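PDB 7EPK: signal recognition particle 54 kDa protein from Aeropyrum pernix, which belongs to the SRP54 family of signal recognition particle proteins, joining a helical bundle and a P-loop GTPase domain to a signal peptide binding domain. Local coordinates for residues V127-E141 / A152-A166. Residues are numbered along the deposited sequence; the frame is centred on the assembly and turned at random.
Sequences VGLVSSDTHRPGAYE and AMFYGEREGDPAEIA
Y140 is sandwiched between F154 and R158. F154 brings the edge of its ring, CE2 foremost, against one face of Y140 in a T-shaped pair, with centroids 5.0 Å apart and planes perpendicular. Over the opposite face lies the guanidinium of R158, a cation-pi contact in which CZ sits 3.8 Å from the centroid of the Y140 ring and the two planes tilt by 30°. R158, extended from CG to NE, passes over Y140 CB and lays its guanidinium toward the CD1/CE1 rim; on the way R158 NE gives E141 OE1 a weak hydrogen bond of 3.4 Å, part of a salt bridge. The rim of Y140 meets backbone, with CE2 next to G156 O. The backbones pair in parallel: M153 N gives to V127 O at 2.9 Å, L129 N to M153 O at 3.0 Å in a nearly straight bond (167°), and S131 N to Y155 O at 2.9 Å, whereas Y155 N to L129 O is weak. This is a beta-alpha-beta unit of the P-loop GTPase domain: helix 139-150 links strand 127-131 to 153-156, the loosely bonded outermost strand at this end of the sheet, while 127-131 also bonds inward to strand 180-184. On the face bearing V130, its CG1 packs against the backbone of A166 on helix 162-175. Past the strand ends, I165 CG2, anti to its own N, lies 3.5 Å from S131 O, and its CD1 approaches T134 OG1. D133 OD1 accepts from H135 N in an Asx turn, near the bound magnesium ion.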
ATOM      1  N   VAL A 127       4.620  -0.336  26.301  1.00 46.88           N
ATOM      2  CA  VAL A 127       5.958  -0.030  25.715  1.00 53.24           C
ATOM      3  C   VAL A 127       6.934   0.380  26.821  1.00 55.26           C
ATOM      4  O   VAL A 127       6.581   1.300  27.597  1.00 57.46           O
ATOM      5  CB  VAL A 127       5.836   1.091  24.669  1.00 55.66           C
ATOM      6  CG1 VAL A 127       7.183   1.498  24.083  1.00 60.41           C
ATOM      7  CG2 VAL A 127       4.876   0.694  23.570  1.00 58.52           C
ATOM      8  N   GLY A 128       8.129  -0.224  26.836  1.00 53.77           N
ATOM      9  CA  GLY A 128       9.315   0.284  27.566  1.00 53.14           C
ATOM     10  C   GLY A 128      10.418   0.727  26.611  1.00 52.08           C
ATOM     11  O   GLY A 128      10.526   0.102  25.536  1.00 56.09           O
ATOM     12  N   LEU A 129      11.148   1.806  26.952  1.00 51.70           N
ATOM     13  CA  LEU A 129      12.433   2.247  26.324  1.00 48.54           C
ATOM     14  C   LEU A 129      13.612   1.861  27.237  1.00 50.29           C
ATOM     15  O   LEU A 129      13.418   1.675  28.447  1.00 57.49           O
ATOM     16  CB  LEU A 129      12.403   3.759  26.070  1.00 47.96           C
ATOM     17  CG  LEU A 129      11.555   4.219  24.873  1.00 51.06           C
ATOM     18  CD1 LEU A 129      11.163   5.682  24.974  1.00 50.04           C
ATOM     19  CD2 LEU A 129      12.283   4.007  23.564  1.00 49.99           C
ATOM     20  N   VAL A 130      14.805   1.714  26.677  1.00 49.01           N
ATOM     21  CA  VAL A 130      16.054   1.349  27.404  1.00 45.32           C
ATOM     22  C   VAL A 130      17.172   2.270  26.916  1.00 51.77           C
ATOM     23  O   VAL A 130      17.475   2.229  25.692  1.00 56.39           O
ATOM     24  CB  VAL A 130      16.422  -0.116  27.141  1.00 46.00           C
ATOM     25  CG1 VAL A 130      17.814  -0.461  27.639  1.00 50.69           C
ATOM     26  CG2 VAL A 130      15.392  -1.074  27.708  1.00 46.73           C
ATOM     27  N   SER A 131      17.784   3.052  27.812  1.00 53.57           N
ATOM     28  CA  SER A 131      18.987   3.876  27.498  1.00 52.72           C
ATOM     29  C   SER A 131      20.249   3.016  27.674  1.00 51.64           C
ATOM     30  O   SER A 131      20.656   2.760  28.823  1.00 45.19           O
ATOM     31  CB  SER A 131      19.055   5.157  28.315  1.00 55.08           C
ATOM     32  OG  SER A 131      20.127   5.994  27.876  1.00 58.40           O
ATOM     33  N   SER A 132      20.829   2.553  26.566  1.00 55.25           N
ATOM     34  CA  SER A 132      22.119   1.821  26.538  1.00 56.94           C
ATOM     35  C   SER A 132      23.252   2.810  26.247  1.00 59.72           C
ATOM     36  O   SER A 132      24.409   2.468  26.578  1.00 62.93           O
ATOM     37  CB  SER A 132      22.109   0.712  25.520  1.00 60.28           C
ATOM     38  OG  SER A 132      22.542   1.195  24.246  1.00 63.00           O
ATOM     39  N   ASP A 133      22.943   3.947  25.603  1.00 62.73           N
ATOM     40  CA  ASP A 133      23.950   4.951  25.171  1.00 64.02           C
ATOM     41  C   ASP A 133      24.728   5.394  26.408  1.00 70.82           C
ATOM     42  O   ASP A 133      24.093   5.795  27.392  1.00 73.83           O
ATOM     43  CB  ASP A 133      23.315   6.151  24.472  1.00 62.79           C
ATOM     44  CG  ASP A 133      24.302   7.145  23.872  1.00 62.92           C
ATOM     45  OD1 ASP A 133      25.540   6.898  23.981  1.00 47.62           O
ATOM     46  OD2 ASP A 133      23.815   8.167  23.277  1.00 60.72           O
ATOM     47  N   THR A 134      26.055   5.293  26.333  1.00 74.92           N
ATOM     48  CA  THR A 134      27.019   5.419  27.456  1.00 70.74           C
ATOM     49  C   THR A 134      27.945   6.621  27.210  1.00 69.38           C
ATOM     50  O   THR A 134      28.429   7.173  28.210  1.00 78.09           O
ATOM     51  CB  THR A 134      27.712   4.055  27.612  1.00 72.49           C
ATOM     52  OG1 THR A 134      27.129   3.444  28.765  1.00 75.80           O
ATOM     53  CG2 THR A 134      29.223   4.101  27.717  1.00 73.41           C
ATOM     54  N   HIS A 135      28.114   7.028  25.941  1.00 65.70           N
ATOM     55  CA  HIS A 135      29.203   7.887  25.409  1.00 67.79           C
ATOM     56  C   HIS A 135      28.725   9.327  25.232  1.00 63.66           C
ATOM     57  O   HIS A 135      29.511  10.248  25.490  1.00 65.30           O
ATOM     58  CB  HIS A 135      29.707   7.356  24.061  1.00 70.56           C
ATOM     59  CG  HIS A 135      30.085   5.919  24.071  1.00 74.94           C
ATOM     60  ND1 HIS A 135      30.999   5.403  24.966  1.00 87.65           N
ATOM     61  CD2 HIS A 135      29.684   4.889  23.294  1.00 89.59           C
ATOM     62  CE1 HIS A 135      31.142   4.108  24.746  1.00 95.70           C
ATOM     63  NE2 HIS A 135      30.341   3.765  23.722  1.00 92.66           N
ATOM     64  N   ARG A 136      27.517   9.507  24.708  1.00 65.56           N
ATOM     65  CA  ARG A 136      26.869  10.837  24.588  1.00 64.62           C
ATOM     66  C   ARG A 136      26.414  11.228  25.985  1.00 63.19           C
ATOM     67  O   ARG A 136      25.766  10.441  26.665  1.00 71.45           O
ATOM     68  CB  ARG A 136      25.688  10.789  23.613  1.00 62.13           C
ATOM     69  CG  ARG A 136      25.107  12.149  23.266  1.00 62.05           C
ATOM     70  CD  ARG A 136      23.838  11.990  22.475  1.00 64.80           C
ATOM     71  NE  ARG A 136      23.103  13.232  22.261  1.00 72.78           N
ATOM     72  CZ  ARG A 136      22.392  13.888  23.184  1.00 74.93           C
ATOM     73  NH1 ARG A 136      22.343  13.463  24.439  1.00 80.67           N
ATOM     74  NH2 ARG A 136      21.727  14.978  22.846  1.00 69.47           N
ATOM     75  N   PRO A 137      26.745  12.436  26.474  1.00 65.99           N
ATOM     76  CA  PRO A 137      26.244  12.876  27.773  1.00 63.44           C
ATOM     77  C   PRO A 137      24.759  13.230  27.646  1.00 59.04           C
ATOM     78  O   PRO A 137      24.347  13.669  26.601  1.00 66.00           O
ATOM     79  CB  PRO A 137      27.131  14.087  28.080  1.00 73.34           C
ATOM     80  CG  PRO A 137      27.466  14.656  26.706  1.00 71.87           C
ATOM     81  CD  PRO A 137      27.561  13.452  25.790  1.00 68.64           C
ATOM     82  N   GLY A 138      23.981  12.973  28.691  1.00 63.34           N
ATOM     83  CA  GLY A 138      22.565  13.386  28.776  1.00 63.56           C
ATOM     84  C   GLY A 138      21.661  12.494  27.952  1.00 62.92           C
ATOM     85  O   GLY A 138      20.474  12.852  27.779  1.00 62.15           O
ATOM     86  N   ALA A 139      22.195  11.360  27.491  1.00 63.11           N
ATOM     87  CA  ALA A 139      21.457  10.284  26.788  1.00 59.27           C
ATOM     88  C   ALA A 139      20.355   9.732  27.699  1.00 57.61           C
ATOM     89  O   ALA A 139      19.188   9.719  27.276  1.00 59.41           O
ATOM     90  CB  ALA A 139      22.425   9.205  26.378  1.00 54.52           C
ATOM     91  N   TYR A 140      20.739   9.284  28.896  1.00 58.71           N
ATOM     92  CA  TYR A 140      19.831   8.764  29.953  1.00 60.93           C
ATOM     93  C   TYR A 140      18.661   9.750  30.084  1.00 60.67           C
ATOM     94  O   TYR A 140      17.496   9.334  30.019  1.00 64.10           O
ATOM     95  CB  TYR A 140      20.610   8.515  31.264  1.00 60.05           C
ATOM     96  CG  TYR A 140      19.800   8.005  32.436  1.00 59.60           C
ATOM     97  CD1 TYR A 140      19.057   8.869  33.236  1.00 58.57           C
ATOM     98  CD2 TYR A 140      19.761   6.652  32.750  1.00 60.23           C
ATOM     99  CE1 TYR A 140      18.275   8.407  34.285  1.00 52.65           C
ATOM    100  CE2 TYR A 140      18.996   6.181  33.806  1.00 58.01           C
ATOM    101  CZ  TYR A 140      18.246   7.058  34.569  1.00 54.95           C
ATOM    102  OH  TYR A 140      17.508   6.578  35.612  1.00 62.83           O
ATOM    103  N   GLU A 141      18.963  11.038  30.232  1.00 67.26           N
ATOM    104  CA  GLU A 141      17.965  12.067  30.630  1.00 73.41           C
ATOM    105  C   GLU A 141      17.050  12.330  29.430  1.00 71.72           C
ATOM    106  O   GLU A 141      15.815  12.372  29.645  1.00 69.95           O
ATOM    107  CB  GLU A 141      18.655  13.337  31.142  1.00 78.01           C
ATOM    108  CG  GLU A 141      19.485  13.126  32.400  1.00 78.25           C
ATOM    109  CD  GLU A 141      20.911  12.659  32.143  1.00 79.39           C
ATOM    110  OE1 GLU A 141      21.123  11.449  31.959  1.00 74.85           O
ATOM    111  OE2 GLU A 141      21.810  13.511  32.122  1.00 92.60           O
ATOM    112  N   ALA A 152       5.408   5.702  28.191  1.00 72.74           N
ATOM    113  CA  ALA A 152       6.086   4.386  28.121  1.00 74.00           C
ATOM    114  C   ALA A 152       7.036   4.259  29.310  1.00 65.62           C
ATOM    115  O   ALA A 152       7.661   5.285  29.665  1.00 68.95           O
ATOM    116  CB  ALA A 152       6.841   4.249  26.815  1.00 75.80           C
ATOM    117  N   MET A 153       7.168   3.045  29.856  1.00 55.17           N
ATOM    118  CA  MET A 153       8.120   2.732  30.950  1.00 55.85           C
ATOM    119  C   MET A 153       9.548   3.014  30.468  1.00 56.74           C
ATOM    120  O   MET A 153       9.751   3.217  29.264  1.00 55.18           O
ATOM    121  CB  MET A 153       8.003   1.279  31.404  1.00 56.72           C
ATOM    122  CG  MET A 153       6.623   0.911  31.919  1.00 56.68           C
ATOM    123  SD  MET A 153       6.446  -0.869  32.254  1.00 67.53           S
ATOM    124  CE  MET A 153       4.656  -0.976  32.301  1.00 75.90           C
ATOM    125  N   PHE A 154      10.500   3.074  31.392  1.00 60.53           N
ATOM    126  CA  PHE A 154      11.909   3.434  31.100  1.00 59.04           C
ATOM    127  C   PHE A 154      12.843   2.595  31.966  1.00 61.01           C
ATOM    128  O   PHE A 154      12.452   2.116  33.043  1.00 68.81           O
ATOM    129  CB  PHE A 154      12.161   4.924  31.330  1.00 57.39           C
ATOM    130  CG  PHE A 154      13.604   5.354  31.216  1.00 60.25           C
ATOM    131  CD1 PHE A 154      14.141   5.742  29.998  1.00 60.67           C
ATOM    132  CD2 PHE A 154      14.423   5.406  32.334  1.00 64.18           C
ATOM    133  CE1 PHE A 154      15.466   6.143  29.906  1.00 61.27           C
ATOM    134  CE2 PHE A 154      15.748   5.807  32.239  1.00 62.77           C
ATOM    135  CZ  PHE A 154      16.270   6.171  31.023  1.00 60.02           C
ATOM    136  N   TYR A 155      14.054   2.406  31.460  1.00 59.56           N
ATOM    137  CA  TYR A 155      15.197   1.865  32.215  1.00 54.66           C
ATOM    138  C   TYR A 155      16.473   2.246  31.477  1.00 58.09           C
ATOM    139  O   TYR A 155      16.515   2.081  30.256  1.00 51.94           O
ATOM    140  CB  TYR A 155      15.094   0.357  32.373  1.00 54.12           C
ATOM    141  CG  TYR A 155      16.275  -0.215  33.104  1.00 61.80           C
ATOM    142  CD1 TYR A 155      17.518  -0.273  32.502  1.00 59.94           C
ATOM    143  CD2 TYR A 155      16.167  -0.643  34.419  1.00 67.18           C
ATOM    144  CE1 TYR A 155      18.611  -0.797  33.167  1.00 63.25           C
ATOM    145  CE2 TYR A 155      17.257  -1.163  35.099  1.00 64.48           C
ATOM    146  CZ  TYR A 155      18.481  -1.242  34.465  1.00 57.49           C
ATOM    147  OH  TYR A 155      19.570  -1.755  35.086  1.00 56.91           O
ATOM    148  N   GLY A 156      17.467   2.722  32.226  1.00 63.63           N
ATOM    149  CA  GLY A 156      18.792   3.099  31.717  1.00 63.81           C
ATOM    150  C   GLY A 156      19.846   3.117  32.808  1.00 63.20           C
ATOM    151  O   GLY A 156      19.504   3.083  33.978  1.00 61.11           O
ATOM    152  N   GLU A 157      21.104   3.162  32.392  1.00 66.62           N
ATOM    153  CA  GLU A 157      22.305   3.379  33.221  1.00 58.57           C
ATOM    154  C   GLU A 157      23.262   4.234  32.389  1.00 66.02           C
ATOM    155  O   GLU A 157      23.476   3.895  31.208  1.00 66.78           O
ATOM    156  CB  GLU A 157      22.953   2.043  33.561  1.00 55.74           C
ATOM    157  CG  GLU A 157      22.034   1.075  34.279  1.00 54.69           C
ATOM    158  CD  GLU A 157      22.599  -0.338  34.338  1.00 62.79           C
ATOM    159  OE1 GLU A 157      23.871  -0.507  34.242  1.00 60.30           O
ATOM    160  OE2 GLU A 157      21.779  -1.286  34.474  1.00 57.98           O
ATOM    161  N   ARG A 158      23.816   5.289  32.985  1.00 69.22           N
ATOM    162  CA  ARG A 158      24.704   6.272  32.315  1.00 66.75           C
ATOM    163  C   ARG A 158      26.132   5.708  32.165  1.00 66.42           C
ATOM    164  O   ARG A 158      26.922   6.321  31.413  1.00 70.61           O
ATOM    165  CB  ARG A 158      24.749   7.560  33.139  1.00 68.87           C
ATOM    166  CG  ARG A 158      23.399   8.146  33.520  1.00 62.28           C
ATOM    167  CD  ARG A 158      23.616   9.296  34.487  1.00 56.77           C
ATOM    168  NE  ARG A 158      22.374   9.986  34.774  1.00 58.74           N
ATOM    169  CZ  ARG A 158      21.442   9.557  35.627  1.00 60.72           C
ATOM    170  NH1 ARG A 158      21.613   8.424  36.292  1.00 54.82           N
ATOM    171  NH2 ARG A 158      20.337  10.264  35.814  1.00 62.24           N
ATOM    172  N   GLU A 159      26.453   4.604  32.856  1.00 67.07           N
ATOM    173  CA  GLU A 159      27.827   4.042  33.021  1.00 67.10           C
ATOM    174  C   GLU A 159      27.712   2.523  33.058  1.00 58.32           C
ATOM    175  O   GLU A 159      26.734   2.060  33.651  1.00 65.68           O
ATOM    176  CB  GLU A 159      28.471   4.515  34.333  1.00 81.12           C
ATOM    177  CG  GLU A 159      27.685   4.158  35.608  1.00 85.68           C
ATOM    178  CD  GLU A 159      28.009   2.828  36.289  1.00103.42           C
ATOM    179  OE1 GLU A 159      29.199   2.454  36.329  1.00118.64           O
ATOM    180  OE2 GLU A 159      27.076   2.158  36.796  1.00117.83           O
ATOM    181  N   GLY A 160      28.660   1.798  32.458  1.00 57.94           N
ATOM    182  CA  GLY A 160      28.773   0.325  32.544  1.00 53.35           C
ATOM    183  C   GLY A 160      29.038  -0.318  31.199  1.00 52.86           C
ATOM    184  O   GLY A 160      29.165   0.434  30.200  1.00 55.31           O
ATOM    185  N   ASP A 161      29.150  -1.652  31.183  1.00 54.56           N
ATOM    186  CA  ASP A 161      29.124  -2.486  29.945  1.00 62.49           C
ATOM    187  C   ASP A 161      27.775  -2.259  29.248  1.00 63.16           C
ATOM    188  O   ASP A 161      26.721  -2.649  29.757  1.00 57.37           O
ATOM    189  CB  ASP A 161      29.378  -3.973  30.245  1.00 59.26           C
ATOM    190  CG  ASP A 161      29.300  -4.910  29.047  1.00 57.24           C
ATOM    191  OD1 ASP A 161      29.483  -4.437  27.890  1.00 56.35           O
ATOM    192  OD2 ASP A 161      29.048  -6.114  29.282  1.00 55.64           O
ATOM    193  N   PRO A 162      27.756  -1.623  28.056  1.00 56.35           N
ATOM    194  CA  PRO A 162      26.492  -1.339  27.372  1.00 60.79           C
ATOM    195  C   PRO A 162      25.618  -2.585  27.137  1.00 55.67           C
ATOM    196  O   PRO A 162      24.416  -2.484  27.271  1.00 63.28           O
ATOM    197  CB  PRO A 162      26.952  -0.688  26.060  1.00 60.20           C
ATOM    198  CG  PRO A 162      28.311  -0.119  26.390  1.00 55.33           C
ATOM    199  CD  PRO A 162      28.926  -1.154  27.305  1.00 53.07           C
ATOM    200  N   ALA A 163      26.233  -3.730  26.843  1.00 53.43           N
ATOM    201  CA  ALA A 163      25.533  -5.017  26.630  1.00 52.46           C
ATOM    202  C   ALA A 163      24.774  -5.398  27.899  1.00 55.38           C
ATOM    203  O   ALA A 163      23.600  -5.803  27.780  1.00 56.24           O
ATOM    204  CB  ALA A 163      26.502  -6.094  26.239  1.00 52.79           C
ATOM    205  N   GLU A 164      25.411  -5.266  29.066  1.00 57.96           N
ATOM    206  CA  GLU A 164      24.802  -5.678  30.360  1.00 58.99           C
ATOM    207  C   GLU A 164      23.749  -4.638  30.753  1.00 50.13           C
ATOM    208  O   GLU A 164      22.746  -5.004  31.374  1.00 49.19           O
ATOM    209  CB  GLU A 164      25.872  -5.872  31.437  1.00 66.91           C
ATOM    210  CG  GLU A 164      26.725  -7.108  31.216  1.00 78.13           C
ATOM    211  CD  GLU A 164      26.035  -8.426  31.536  1.00 90.31           C
ATOM    212  OE1 GLU A 164      25.571  -8.581  32.700  1.00 87.28           O
ATOM    213  OE2 GLU A 164      25.960  -9.298  30.622  1.00 91.27           O
ATOM    214  N   ILE A 165      23.950  -3.383  30.385  1.00 46.74           N
ATOM    215  CA  ILE A 165      22.947  -2.314  30.665  1.00 50.80           C
ATOM    216  C   ILE A 165      21.679  -2.663  29.890  1.00 54.55           C
ATOM    217  O   ILE A 165      20.560  -2.550  30.442  1.00 52.45           O
ATOM    218  CB  ILE A 165      23.469  -0.924  30.276  1.00 46.44           C
ATOM    219  CG1 ILE A 165      24.692  -0.551  31.121  1.00 48.40           C
ATOM    220  CG2 ILE A 165      22.342   0.084  30.387  1.00 44.66           C
ATOM    221  CD1 ILE A 165      25.456   0.660  30.631  1.00 52.25           C
ATOM    222  N   ALA A 166      21.876  -3.065  28.640  1.00 55.72           N
ATOM    223  CA  ALA A 166      20.794  -3.393  27.699  1.00 53.00           C
ATOM    224  C   ALA A 166      20.106  -4.682  28.185  1.00 49.06           C
ATOM    225  O   ALA A 166      18.878  -4.693  28.300  1.00 47.96           O
ATOM    226  CB  ALA A 166      21.387  -3.468  26.307  1.00 53.57           C
TER